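Local coordinates for protein C-1-tetrahydrofolate synthase, cytoplasmic, putative (Trypanosoma brucei, PDB 4CJX) that probably interconverts one-carbon forms of tetrahydrofolate, acting as a homodimeric NADP-dependent methylenetetrahydrofolate dehydrogenase and methenyltetrahydrofolate cyclohydrolase, at residues V180-K185 and S230-S235. Sequence-based numbering, arbitrary orientation.
Sequences VEICGK and SDIVVS
K185 and D231 face each other with CA atoms 6.0 Å apart, where a type II beta turn from I182 to K185, closed by the hydrogen bond from K185 N to I182 O (3.1 Å), meets D231, just ahead of strand 232-235. The setting is the Rossmann-like NAD(P)-binding domain: the 180-185 loop leads from helix 166-178 into strand 186-190, the parallel neighbour of 232-235. The positive phi of G184 (85°) fits the third position of the turn. No hydrogen bond joins the two segments. Instead I232 lays its CD1 against V180-I182, the approach to the turn, 3.9 Å from I182 CG1, the two side chains crossing at about a right angle. The same methyl lies 3.9 Å from E181 O and more loosely against V180 CG2, while V180 and I182 also rest on L175 of the preceding helix. K185, partly exposed, bends at chi2 (-55°), which brings its CD back over the D231 carboxylate, 3.7 Å from OD2. The ammonium group makes no salt bridge there, NZ staying 4.9 Å from D231 OD1. That oxygen forms a salt bridge with K249 NZ, whereas D231 OD2 accepts the backbone N-H of R186, just beyond the turn, and lies 3.6 Å from K185 CA.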
# COMPACT_ATOMS: atom_id res chain seq x y z
N VAL B 180 -21.29 -11.52 -2.39
CA VAL B 180 -20.42 -12.28 -3.30
C VAL B 180 -19.14 -12.80 -2.62
O VAL B 180 -18.58 -12.16 -1.72
CB VAL B 180 -20.00 -11.49 -4.56
CG1 VAL B 180 -21.25 -11.05 -5.34
CG2 VAL B 180 -19.11 -10.31 -4.21
N GLU B 181 -18.68 -13.96 -3.06
CA GLU B 181 -17.42 -14.51 -2.60
C GLU B 181 -16.28 -13.65 -3.17
O GLU B 181 -16.37 -13.18 -4.29
CB GLU B 181 -17.29 -15.98 -3.04
CG GLU B 181 -16.04 -16.69 -2.55
CD GLU B 181 -16.02 -16.95 -1.05
OE1 GLU B 181 -17.11 -17.12 -0.44
OE2 GLU B 181 -14.91 -17.02 -0.46
N ILE B 182 -15.24 -13.43 -2.38
CA ILE B 182 -14.06 -12.68 -2.82
C ILE B 182 -12.79 -13.55 -2.92
O ILE B 182 -11.99 -13.37 -3.83
CB ILE B 182 -13.82 -11.47 -1.89
CG1 ILE B 182 -14.95 -10.46 -2.05
CG2 ILE B 182 -12.49 -10.80 -2.20
CD1 ILE B 182 -14.89 -9.31 -1.08
N CYS B 183 -12.62 -14.47 -1.97
CA CYS B 183 -11.47 -15.36 -1.91
C CYS B 183 -11.30 -16.22 -3.17
O CYS B 183 -12.22 -16.93 -3.57
CB CYS B 183 -11.61 -16.28 -0.69
SG CYS B 183 -10.26 -17.46 -0.48
N GLY B 184 -10.14 -16.15 -3.80
CA GLY B 184 -9.89 -16.93 -5.01
C GLY B 184 -10.39 -16.25 -6.28
O GLY B 184 -10.16 -16.77 -7.37
N LYS B 185 -11.05 -15.10 -6.17
CA LYS B 185 -11.66 -14.44 -7.32
C LYS B 185 -10.71 -13.45 -7.94
O LYS B 185 -9.78 -12.94 -7.28
CB LYS B 185 -12.93 -13.71 -6.90
CG LYS B 185 -13.97 -14.60 -6.28
CD LYS B 185 -14.33 -15.76 -7.22
CE LYS B 185 -15.58 -16.46 -6.73
NZ LYS B 185 -16.06 -17.43 -7.74
N SER B 230 -12.42 -10.47 -14.99
CA SER B 230 -12.59 -10.16 -13.60
C SER B 230 -13.98 -10.54 -13.06
O SER B 230 -14.99 -10.17 -13.62
CB SER B 230 -12.33 -8.68 -13.35
OG SER B 230 -11.12 -8.25 -13.94
N ASP B 231 -13.99 -11.26 -11.94
CA ASP B 231 -15.19 -11.56 -11.18
C ASP B 231 -15.77 -10.35 -10.44
O ASP B 231 -16.96 -10.30 -10.14
CB ASP B 231 -14.89 -12.66 -10.16
CG ASP B 231 -14.42 -13.96 -10.83
OD1 ASP B 231 -15.20 -14.53 -11.64
OD2 ASP B 231 -13.27 -14.40 -10.55
N ILE B 232 -14.90 -9.40 -10.10
CA ILE B 232 -15.30 -8.22 -9.37
C ILE B 232 -14.62 -7.00 -9.96
O ILE B 232 -13.40 -7.00 -10.15
CB ILE B 232 -14.94 -8.32 -7.87
CG1 ILE B 232 -15.77 -9.41 -7.19
CG2 ILE B 232 -15.16 -6.97 -7.20
CD1 ILE B 232 -15.15 -9.88 -5.90
N VAL B 233 -15.41 -5.97 -10.26
CA VAL B 233 -14.90 -4.74 -10.83
C VAL B 233 -15.16 -3.57 -9.86
O VAL B 233 -16.32 -3.30 -9.50
CB VAL B 233 -15.57 -4.39 -12.18
CG1 VAL B 233 -15.08 -3.02 -12.65
CG2 VAL B 233 -15.34 -5.48 -13.24
N VAL B 234 -14.09 -2.91 -9.44
CA VAL B 234 -14.16 -1.70 -8.68
C VAL B 234 -13.53 -0.59 -9.46
O VAL B 234 -12.30 -0.48 -9.54
CB VAL B 234 -13.44 -1.79 -7.33
CG1 VAL B 234 -13.62 -0.49 -6.58
CG2 VAL B 234 -13.98 -2.98 -6.52
N SER B 235 -14.38 0.28 -10.01
CA SER B 235 -13.93 1.37 -10.84
C SER B 235 -13.92 2.70 -10.07
O SER B 235 -14.97 3.21 -9.70
CB SER B 235 -14.81 1.52 -12.08
OG SER B 235 -14.05 2.18 -13.07